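Side-chain contacts in Succinylglutamatedesuccinylase/aspartoacylase (Rhodobacter sphaeroides 2.4.1, PDB 3CDX), which probably hydrolyses carbon-nitrogen bonds of linear amides, as a metal-dependent member of the succinylglutamate desuccinylase/aspartoacylase family: residues R78-P82 with E83-G87; S102-R105 with L106-D110; Q128-A131 with H132-S136; G219-I223 with E224-I228. One frame throughout, in Å; residues are numbered along the deposited sequence.

All four contacts are local, formed within continuous stretches of the catalytic domain. Contact 3 is the buried one, a turn inside helix 126-138 held by main-chain bonds and leucine packing. Contact 1 lies toward the surface, about 24 Å from the centre of the chain to its own centre, and is dominated by charge. Contacts 1, 2 and 4 are partly buried; contacts 2 and 4 meet other subunits more extensively than contact 1, and contact 2 comes close to the calcium site. Helix 68-79 links two of them: contact 1 spans its C-terminal end, and the valines of contact 4 pack on it. Contacts 2 and 3 touch where Asp-110 meets Gln-128. Hydroxyls dominate contact 2, whereas contact 4 joins a polar helix cap to a salt bridge.

Contact 1 (R78-P82 with E83-G87); sequences RRLRP and EEVQG
Arg-81 O accepts a hydrogen bond from Glu-84 N at 3.0 Å, the donor standing above the carbonyl plane, and with it the chain after helix 68-79 folds into a short 3-10 turn. A second bond runs from Val-85 N to Pro-82 O, though the position of that oxygen is less certain. Leu-80 has already left helical geometry, and beyond Val-85 the chain enters strand 87-92. Over this turn lies a salt-bridge network of Arg-81, Glu-83 and Glu-84. The extended chain of Glu-84 reaches back until OE2 accepts from Arg-81 N at 2.8 Å, on the anti side of the carboxylate. The same oxygen is 3.3 Å from Arg-81 NE, but well out of the guanidinium plane, an attraction of charges with no N-H aimed at it. Carboxylate and guanidinium are stacked with their planes 27° apart. An alanine in place of Glu-84 would remove both links, and the Arg-81 amide and one face of its guanidinium would probably be left without their mate in the turn. At the guanidinium edge, Arg-81 NH1 forms a salt bridge with Glu-83 OE2, this carboxylate being turned 63° from the guanidinium. The bend of Arg-81 at chi3 (-71°) lets the head meet both acids. Beneath the charged layer, Leu-80 and Val-85 cross at about a right angle and both rest on Val-48 of strand 40-50. Leu-80 CD1 touches Val-85 CG2 at 3.9 Å.

Contact 2 (S102-R105 with L106-D110); sequences SDTR and LSPVD
Thr-104 and Leu-106 meet where a threonine hydroxyl bridges a bend in the loop after helix 97-102. Starting at Thr-104, CB lies 3.5 Å from Leu-106 O. From there OG1 projects between the backbone N and the carbonyl carbon (chi1 57°), which places it to donate to Leu-106 O at 2.6 Å. The hydroxyl approaches almost straight along the C=O axis, at 165°. Thr-104 OG1 is also 2.7 Å from Ser-102 OG, a hydroxyl that bonds Ala-99 O of helix 97-102 as well. A valine in place of Thr-104 would probably leave Leu-106 O without this donor and Ser-102 OG without its neighbouring hydroxyl. Leu-106 N is held separately, by Asn-34 of the third subunit. Ser-102 OG in turn lies against the ring of Pro-108, 3.7 Å from CG. Further along, Val-109 N donates to Ser-107 OG in an ST turn. The extended side chain of Arg-105 leaves the bend, forms a salt bridge with Asp-113 and bonds Ser-32 of the third subunit; it passes close to His-63 and Glu-66, ligands of the calcium ion. The loop thus starts at the Schellman motif that ends helix 97-102, folds Pro-108 back onto Pro-98 of that helix, and brings Ser-107 against Ser-127 of helix 126-138.

Contact 3 (Q128-A131 with H132-S136); sequences QMLA and HFLDS
His-132 is tied to Met-129 through a water that donates to Met-129 O at 2.6 Å and lies 2.8 Å from His-132 ND1, in the plane of the imidazole at its edge. Met-129 O also accepts from Phe-133 N at 3.0 Å, so two donors grip this one carbonyl. The other helical bonds are His-132 N to Gln-128 O at 3.0 Å, Leu-134 N to Leu-130 O at 3.1 Å and Asp-135 N to Ala-131 O at 3.2 Å. The histidine ring swings along the helix because its CG stands opposite the backbone N (chi1 169°), and Ser-136 CB covers one face near its rim. On the buried side Leu-130 and Leu-134, one turn apart, meet through their CD1 methyls at 3.9 Å; Leu-134 CD1 also presses on Leu-130 O at 3.3 Å. Met-129 and Phe-133 face strand 21-30, and Asp-135 forms a salt bridge with Arg-206. The wider pi-type turn at 134-136 is a local departure from alpha-helical regularity; otherwise, bonds four residues apart and apolar residues recurring every turn are typical of an alpha-helix packed against its domain.

Contact 4 (G219-I223 with E224-I228); sequences GRVNI and EGVRI
The start of helix 223-239 is closed by an N-cap and a hydrophobic staple. Asn-222 holds the cap position: its OD1 accepts from Gly-225 N at 2.9 Å, the N-H pointing at it with an angle of 157° though from above the amide plane. The Asn-222 amide is carried back over the first turn by a chi1 near 180° (-177°). The main chain adds the first helical bond, from Val-226 N to Asn-222 O at 2.9 Å. Gly-225, third in the helix, would carry a CB tight against Asn-222 CB, and without a side chain it cannot return the bond of a capping box. Flanking the cap, Val-221 CG1 and Val-226 CG2 meet at 3.7 Å to make the staple, and both valines lie on Ile-71 of helix 68-79. Within the helix, Arg-227 takes the carboxylate of Glu-224 side-on: NE donates to OE1 at 2.9 Å and NH2 to OE2 at 2.8 Å, both oxygens being in the guanidinium plane. Glu-224 OE1 has a further salt bridge with Arg-252, while Tyr-283 of the second subunit bonds Ile-223 N. The cap satisfies an amide that the first turn leaves without a helical acceptor, and Glu-224, near the positive end of the helix, probably has its charge largely offset by Arg-227 and Arg-252.

Contact 1 (R78-P82 with E83-G87)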
loop_
_atom_site.group_PDB
_atom_site.type_symbol
_atom_site.label_atom_id
_atom_site.label_comp_id
_atom_site.label_asym_id
_atom_site.label_seq_id
_atom_site.Cartn_x
_atom_site.Cartn_y
_atom_site.Cartn_z
ATOM N N ARG A 78 21.988 -21.528 22.096
ATOM C CA ARG A 78 22.787 -20.729 23.014
ATOM C C ARG A 78 23.495 -21.585 24.090
ATOM O O ARG A 78 24.585 -21.228 24.540
ATOM C CB ARG A 78 21.919 -19.632 23.674
ATOM C CG ARG A 78 22.697 -18.631 24.531
ATOM C CD ARG A 78 21.819 -17.470 25.050
ATOM N NE ARG A 78 20.629 -17.937 25.754
ATOM C CZ ARG A 78 20.615 -18.276 27.041
ATOM N NH1 ARG A 78 21.728 -18.210 27.757
ATOM N NH2 ARG A 78 19.497 -18.711 27.608
ATOM N N ARG A 79 22.843 -22.679 24.493
ATOM C CA ARG A 79 23.243 -23.505 25.646
ATOM C C ARG A 79 24.107 -24.724 25.291
ATOM O O ARG A 79 25.052 -25.039 26.016
ATOM C CB ARG A 79 22.013 -24.006 26.396
ATOM C CG ARG A 79 21.273 -22.955 27.236
ATOM C CD ARG A 79 19.989 -23.581 27.850
ATOM N NE ARG A 79 18.990 -22.576 28.249
ATOM C CZ ARG A 79 17.982 -22.788 29.110
ATOM N NH1 ARG A 79 17.813 -23.978 29.701
ATOM N NH2 ARG A 79 17.147 -21.798 29.399
ATOM N N LEU A 80 23.774 -25.407 24.191
ATOM C CA LEU A 80 24.428 -26.662 23.784
ATOM C C LEU A 80 25.947 -26.560 23.572
ATOM O O LEU A 80 26.419 -25.674 22.877
ATOM C CB LEU A 80 23.755 -27.212 22.511
ATOM C CG LEU A 80 24.172 -28.586 21.961
ATOM C CD1 LEU A 80 23.815 -29.746 22.904
ATOM C CD2 LEU A 80 23.606 -28.817 20.563
ATOM N N ARG A 81 26.711 -27.491 24.139
ATOM C CA ARG A 81 28.198 -27.450 24.081
ATOM C C ARG A 81 28.794 -28.629 23.317
ATOM O O ARG A 81 28.250 -29.728 23.362
ATOM C CB ARG A 81 28.805 -27.425 25.486
ATOM C CG ARG A 81 28.523 -26.171 26.302
ATOM C CD ARG A 81 28.692 -26.455 27.793
ATOM N NE ARG A 81 27.632 -27.311 28.370
ATOM C CZ ARG A 81 27.856 -28.341 29.213
ATOM N NH1 ARG A 81 29.103 -28.681 29.548
ATOM N NH2 ARG A 81 26.838 -29.061 29.693
ATOM N N PRO A 82 29.921 -28.407 22.619
ATOM C CA PRO A 82 30.525 -29.484 21.808
ATOM C C PRO A 82 30.782 -30.784 22.573
ATOM O O PRO A 82 30.577 -31.878 22.043
ATOM C CB PRO A 82 31.824 -28.856 21.267
ATOM C CG PRO A 82 31.658 -27.397 21.415
ATOM C CD PRO A 82 30.673 -27.138 22.520
ATOM N N GLU A 83 31.153 -30.654 23.841
ATOM C CA GLU A 83 31.454 -31.797 24.675
ATOM C C GLU A 83 30.250 -32.673 25.043
ATOM O O GLU A 83 30.446 -33.817 25.460
ATOM C CB GLU A 83 32.193 -31.333 25.933
ATOM C CG GLU A 83 31.269 -30.756 26.978
ATOM C CD GLU A 83 31.991 -29.841 27.931
ATOM O OE1 GLU A 83 32.610 -28.857 27.463
ATOM O OE2 GLU A 83 31.932 -30.103 29.156
ATOM N N GLU A 84 29.016 -32.175 24.915
ATOM C CA GLU A 84 27.851 -33.054 25.167
ATOM C C GLU A 84 27.437 -33.835 23.918
ATOM O O GLU A 84 26.503 -34.653 23.966
ATOM C CB GLU A 84 26.616 -32.276 25.650
ATOM C CG GLU A 84 26.835 -31.107 26.598
ATOM C CD GLU A 84 25.600 -30.221 26.678
ATOM O OE1 GLU A 84 24.549 -30.717 27.144
ATOM O OE2 GLU A 84 25.673 -29.032 26.273
ATOM N N VAL A 85 28.119 -33.573 22.807
ATOM C CA VAL A 85 27.671 -34.004 21.477
ATOM C C VAL A 85 28.502 -35.131 20.861
ATOM O O VAL A 85 29.735 -35.095 20.898
ATOM C CB VAL A 85 27.576 -32.769 20.540
ATOM C CG1 VAL A 85 27.578 -33.130 19.063
ATOM C CG2 VAL A 85 26.339 -31.967 20.904
ATOM N N GLN A 86 27.804 -36.137 20.330
ATOM C CA GLN A 86 28.412 -37.189 19.516
ATOM C C GLN A 86 27.772 -37.250 18.140
ATOM O O GLN A 86 26.784 -37.960 17.901
ATOM C CB GLN A 86 28.408 -38.554 20.232
ATOM C CG GLN A 86 29.375 -38.628 21.420
ATOM C CD GLN A 86 30.843 -38.649 21.013
ATOM O OE1 GLN A 86 31.220 -39.284 20.017
ATOM N NE2 GLN A 86 31.681 -37.952 21.780
ATOM N N GLY A 87 28.343 -36.455 17.239
ATOM C CA GLY A 87 27.766 -36.242 15.935
ATOM C C GLY A 87 27.748 -34.756 15.614
ATOM O O GLY A 87 28.739 -34.052 15.816
#

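Contact 2 (S102-R105 with L106-D110)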
loop_
_atom_site.group_PDB
_atom_site.type_symbol
_atom_site.label_atom_id
_atom_site.label_comp_id
_atom_site.label_asym_id
_atom_site.label_seq_id
_atom_site.Cartn_x
_atom_site.Cartn_y
_atom_site.Cartn_z
ATOM N N SER A 102 8.301 -8.917 10.299
ATOM C CA SER A 102 6.928 -8.447 10.051
ATOM C C SER A 102 5.866 -9.277 10.809
ATOM O O SER A 102 4.647 -8.951 10.800
ATOM C CB SER A 102 6.634 -8.430 8.559
ATOM O OG SER A 102 6.689 -9.745 8.085
ATOM N N ASP A 103 6.305 -10.343 11.478
ATOM C CA ASP A 103 5.364 -11.228 12.188
ATOM C C ASP A 103 4.316 -11.792 11.241
ATOM O O ASP A 103 3.135 -11.860 11.567
ATOM C CB ASP A 103 4.728 -10.562 13.438
ATOM C CG ASP A 103 4.003 -11.579 14.373
ATOM O OD1 ASP A 103 4.161 -12.800 14.195
ATOM O OD2 ASP A 103 3.305 -11.166 15.329
ATOM N N THR A 104 4.739 -12.216 10.052
ATOM C CA THR A 104 3.768 -12.733 9.095
ATOM C C THR A 104 4.177 -14.102 8.575
ATOM O O THR A 104 5.338 -14.469 8.635
ATOM C CB THR A 104 3.538 -11.754 7.864
ATOM O OG1 THR A 104 4.790 -11.502 7.229
ATOM C CG2 THR A 104 2.958 -10.423 8.318
ATOM N N ARG A 105 3.194 -14.827 8.038
ATOM C CA ARG A 105 3.411 -16.079 7.316
ATOM C C ARG A 105 4.118 -15.825 5.992
ATOM O O ARG A 105 5.116 -16.509 5.697
ATOM C CB ARG A 105 2.072 -16.751 7.043
ATOM C CG ARG A 105 2.219 -18.160 6.501
ATOM C CD ARG A 105 0.835 -18.735 6.201
ATOM N NE ARG A 105 0.928 -20.035 5.540
ATOM C CZ ARG A 105 1.034 -21.190 6.183
ATOM N NH1 ARG A 105 1.072 -21.219 7.512
ATOM N NH2 ARG A 105 1.114 -22.316 5.501
ATOM N N LEU A 106 3.590 -14.872 5.194
ATOM C CA LEU A 106 4.115 -14.532 3.867
ATOM C C LEU A 106 5.236 -13.533 4.007
ATOM O O LEU A 106 5.279 -12.772 4.991
ATOM C CB LEU A 106 3.017 -13.883 2.966
ATOM C CG LEU A 106 1.666 -14.622 2.831
ATOM C CD1 LEU A 106 0.813 -14.056 1.676
ATOM C CD2 LEU A 106 1.866 -16.097 2.681
ATOM N N SER A 107 6.130 -13.522 3.021
ATOM C CA SER A 107 7.293 -12.644 3.019
ATOM C C SER A 107 6.937 -11.206 2.678
ATOM O O SER A 107 6.325 -10.963 1.640
ATOM C CB SER A 107 8.289 -13.127 1.970
ATOM O OG SER A 107 9.471 -12.342 1.972
ATOM N N PRO A 108 7.382 -10.239 3.502
ATOM C CA PRO A 108 7.130 -8.845 3.077
ATOM C C PRO A 108 8.120 -8.405 1.968
ATOM O O PRO A 108 8.028 -7.278 1.477
ATOM C CB PRO A 108 7.407 -8.024 4.363
ATOM C CG PRO A 108 8.502 -8.834 5.049
ATOM C CD PRO A 108 8.134 -10.312 4.770
ATOM N N VAL A 109 9.085 -9.249 1.608
ATOM C CA VAL A 109 10.020 -8.878 0.556
ATOM C C VAL A 109 9.389 -9.135 -0.826
ATOM O O VAL A 109 9.365 -8.255 -1.678
ATOM C CB VAL A 109 11.404 -9.620 0.705
ATOM C CG1 VAL A 109 12.287 -9.419 -0.539
ATOM C CG2 VAL A 109 12.147 -9.169 1.967
ATOM N N ASP A 110 8.845 -10.335 -1.019
ATOM C CA ASP A 110 8.320 -10.780 -2.319
ATOM C C ASP A 110 6.894 -11.340 -2.253
ATOM O O ASP A 110 6.338 -11.866 -3.256
ATOM C CB ASP A 110 9.285 -11.769 -2.978
ATOM C CG ASP A 110 9.558 -13.012 -2.126
ATOM O OD1 ASP A 110 8.876 -13.228 -1.097
ATOM O OD2 ASP A 110 10.434 -13.805 -2.533
#

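Contact 3 (Q128-A131 with H132-S136)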
loop_
_atom_site.group_PDB
_atom_site.type_symbol
_atom_site.label_atom_id
_atom_site.label_comp_id
_atom_site.label_asym_id
_atom_site.label_seq_id
_atom_site.Cartn_x
_atom_site.Cartn_y
_atom_site.Cartn_z
ATOM N N GLN A 128 12.484 -17.509 -2.797
ATOM C CA GLN A 128 12.944 -18.580 -3.675
ATOM C C GLN A 128 14.433 -18.877 -3.499
ATOM O O GLN A 128 14.844 -20.045 -3.526
ATOM C CB GLN A 128 12.647 -18.264 -5.157
ATOM C CG GLN A 128 11.157 -18.084 -5.548
ATOM C CD GLN A 128 10.986 -17.757 -7.034
ATOM O OE1 GLN A 128 11.538 -16.772 -7.541
ATOM N NE2 GLN A 128 10.237 -18.597 -7.736
ATOM N N MET A 129 15.238 -17.821 -3.337
ATOM C CA MET A 129 16.693 -17.966 -3.157
ATOM C C MET A 129 17.026 -18.553 -1.766
ATOM O O MET A 129 17.938 -19.390 -1.587
ATOM C CB MET A 129 17.339 -16.571 -3.364
ATOM C CG MET A 129 18.683 -16.357 -2.664
ATOM S SD MET A 129 19.382 -14.661 -2.712
ATOM C CE MET A 129 18.762 -14.138 -1.061
ATOM N N LEU A 130 16.263 -18.122 -0.776
ATOM C CA LEU A 130 16.391 -18.681 0.561
ATOM C C LEU A 130 15.929 -20.149 0.599
ATOM O O LEU A 130 16.558 -20.971 1.232
ATOM C CB LEU A 130 15.641 -17.805 1.606
ATOM C CG LEU A 130 15.680 -18.306 3.052
ATOM C CD1 LEU A 130 17.192 -18.476 3.530
ATOM C CD2 LEU A 130 14.882 -17.337 3.942
ATOM N N ALA A 131 14.836 -20.484 -0.069
ATOM C CA ALA A 131 14.402 -21.870 -0.099
ATOM C C ALA A 131 15.501 -22.724 -0.751
ATOM O O ALA A 131 15.799 -23.799 -0.271
ATOM C CB ALA A 131 13.097 -22.010 -0.842
ATOM N N HIS A 132 16.111 -22.236 -1.844
ATOM C CA HIS A 132 17.186 -22.996 -2.502
ATOM C C HIS A 132 18.404 -23.246 -1.589
ATOM O O HIS A 132 18.923 -24.377 -1.502
ATOM C CB HIS A 132 17.616 -22.337 -3.817
ATOM C CG HIS A 132 18.881 -22.913 -4.390
ATOM N ND1 HIS A 132 20.123 -22.351 -4.159
ATOM C CD2 HIS A 132 19.095 -24.002 -5.176
ATOM C CE1 HIS A 132 21.048 -23.077 -4.768
ATOM N NE2 HIS A 132 20.453 -24.083 -5.393
ATOM N N PHE A 133 18.848 -22.212 -0.881
ATOM C CA PHE A 133 19.977 -22.345 0.065
ATOM C C PHE A 133 19.678 -23.408 1.108
ATOM O O PHE A 133 20.534 -24.197 1.443
ATOM C CB PHE A 133 20.264 -20.989 0.741
ATOM C CG PHE A 133 21.311 -21.039 1.870
ATOM C CD1 PHE A 133 22.683 -21.065 1.579
ATOM C CD2 PHE A 133 20.916 -21.046 3.203
ATOM C CE1 PHE A 133 23.634 -21.110 2.588
ATOM C CE2 PHE A 133 21.878 -21.095 4.243
ATOM C CZ PHE A 133 23.244 -21.125 3.925
ATOM N N LEU A 134 18.453 -23.431 1.627
ATOM C CA LEU A 134 18.153 -24.376 2.694
ATOM C C LEU A 134 18.159 -25.824 2.203
ATOM O O LEU A 134 18.676 -26.678 2.881
ATOM C CB LEU A 134 16.835 -24.053 3.334
ATOM C CG LEU A 134 17.006 -22.938 4.334
ATOM C CD1 LEU A 134 15.764 -22.078 4.214
ATOM C CD2 LEU A 134 17.241 -23.511 5.788
ATOM N N ASP A 135 17.594 -26.048 1.015
ATOM C CA ASP A 135 17.486 -27.387 0.383
ATOM C C ASP A 135 18.787 -27.873 -0.231
ATOM O O ASP A 135 19.152 -29.043 -0.071
ATOM C CB ASP A 135 16.385 -27.432 -0.682
ATOM C CG ASP A 135 16.429 -28.750 -1.528
ATOM O OD1 ASP A 135 16.153 -29.850 -0.982
ATOM O OD2 ASP A 135 16.761 -28.685 -2.726
ATOM N N SER A 136 19.502 -26.987 -0.910
ATOM C CA SER A 136 20.737 -27.373 -1.589
ATOM C C SER A 136 22.000 -27.288 -0.751
ATOM O O SER A 136 22.945 -27.966 -1.048
ATOM C CB SER A 136 20.926 -26.519 -2.855
ATOM O OG SER A 136 19.892 -26.860 -3.754
HETATM O O HOH W 1 20.128 -19.816 -3.015
#

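Contact 4 (G219-I223 with E224-I228)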
loop_
_atom_site.group_PDB
_atom_site.type_symbol
_atom_site.label_atom_id
_atom_site.label_comp_id
_atom_site.label_asym_id
_atom_site.label_seq_id
_atom_site.Cartn_x
_atom_site.Cartn_y
_atom_site.Cartn_z
ATOM N N GLY A 219 -1.998 -16.570 16.786
ATOM C CA GLY A 219 -1.195 -15.337 16.780
ATOM C C GLY A 219 -0.317 -15.163 18.017
ATOM O O GLY A 219 0.403 -14.159 18.124
ATOM N N ARG A 220 -0.374 -16.145 18.937
ATOM C CA ARG A 220 0.220 -16.028 20.261
ATOM C C ARG A 220 1.292 -17.089 20.541
ATOM O O ARG A 220 1.497 -18.008 19.725
ATOM C CB ARG A 220 -0.892 -16.063 21.341
ATOM C CG ARG A 220 -1.828 -17.327 21.352
ATOM C CD ARG A 220 -1.204 -18.514 22.078
ATOM N NE ARG A 220 -2.159 -19.539 22.565
ATOM C CZ ARG A 220 -2.515 -20.637 21.879
ATOM N NH1 ARG A 220 -2.040 -20.884 20.618
ATOM N NH2 ARG A 220 -3.382 -21.479 22.423
ATOM N N VAL A 221 1.937 -16.978 21.717
ATOM C CA VAL A 221 2.922 -17.937 22.179
ATOM C C VAL A 221 2.230 -18.925 23.142
ATOM O O VAL A 221 1.609 -18.515 24.148
ATOM C CB VAL A 221 4.123 -17.265 22.882
ATOM C CG1 VAL A 221 5.085 -18.321 23.460
ATOM C CG2 VAL A 221 4.913 -16.379 21.915
ATOM N N ASN A 222 2.315 -20.216 22.805
ATOM C CA ASN A 222 1.613 -21.276 23.560
ATOM C C ASN A 222 2.625 -21.825 24.577
ATOM O O ASN A 222 3.673 -22.366 24.200
ATOM C CB ASN A 222 1.107 -22.367 22.581
ATOM C CG ASN A 222 0.306 -23.479 23.269
ATOM O OD1 ASN A 222 0.728 -24.000 24.274
ATOM N ND2 ASN A 222 -0.864 -23.841 22.705
ATOM N N ILE A 223 2.333 -21.621 25.859
ATOM C CA ILE A 223 3.252 -22.003 26.933
ATOM C C ILE A 223 3.565 -23.513 26.908
ATOM O O ILE A 223 4.721 -23.918 27.088
ATOM C CB ILE A 223 2.681 -21.563 28.304
ATOM C CG1 ILE A 223 2.693 -20.021 28.426
ATOM C CG2 ILE A 223 3.433 -22.209 29.450
ATOM C CD1 ILE A 223 1.926 -19.481 29.666
ATOM N N GLU A 224 2.529 -24.334 26.698
ATOM C CA GLU A 224 2.696 -25.791 26.639
ATOM C C GLU A 224 3.461 -26.182 25.387
ATOM O O GLU A 224 4.262 -27.120 25.423
ATOM C CB GLU A 224 1.339 -26.490 26.653
ATOM C CG GLU A 224 0.815 -26.714 28.040
ATOM C CD GLU A 224 1.666 -27.735 28.815
ATOM O OE1 GLU A 224 2.578 -27.287 29.574
ATOM O OE2 GLU A 224 1.433 -28.962 28.624
ATOM N N GLY A 225 3.197 -25.457 24.286
ATOM C CA GLY A 225 3.872 -25.639 23.032
ATOM C C GLY A 225 5.358 -25.386 23.132
ATOM O O GLY A 225 6.143 -26.099 22.537
ATOM N N VAL A 226 5.756 -24.356 23.879
ATOM C CA VAL A 226 7.169 -24.060 24.094
ATOM C C VAL A 226 7.802 -25.202 24.924
ATOM O O VAL A 226 8.909 -25.639 24.613
ATOM C CB VAL A 226 7.351 -22.707 24.816
ATOM C CG1 VAL A 226 8.782 -22.515 25.296
ATOM C CG2 VAL A 226 6.904 -21.505 23.909
ATOM N N ARG A 227 7.101 -25.672 25.962
ATOM C CA ARG A 227 7.601 -26.740 26.822
ATOM C C ARG A 227 7.762 -28.047 26.021
ATOM O O ARG A 227 8.769 -28.671 26.093
ATOM C CB ARG A 227 6.657 -26.974 28.020
ATOM C CG ARG A 227 7.210 -28.027 29.064
ATOM C CD ARG A 227 6.212 -28.316 30.224
ATOM N NE ARG A 227 4.958 -28.891 29.711
ATOM C CZ ARG A 227 4.796 -30.175 29.367
ATOM N NH1 ARG A 227 5.797 -31.042 29.471
ATOM N NH2 ARG A 227 3.636 -30.599 28.910
ATOM N N ILE A 228 6.756 -28.418 25.245
ATOM C CA ILE A 228 6.785 -29.668 24.477
ATOM C C ILE A 228 7.854 -29.612 23.383
ATOM O O ILE A 228 8.589 -30.584 23.160
ATOM C CB ILE A 228 5.370 -30.017 23.959
ATOM C CG1 ILE A 228 4.481 -30.481 25.130
ATOM C CG2 ILE A 228 5.397 -31.021 22.780
ATOM C CD1 ILE A 228 4.800 -31.884 25.711
#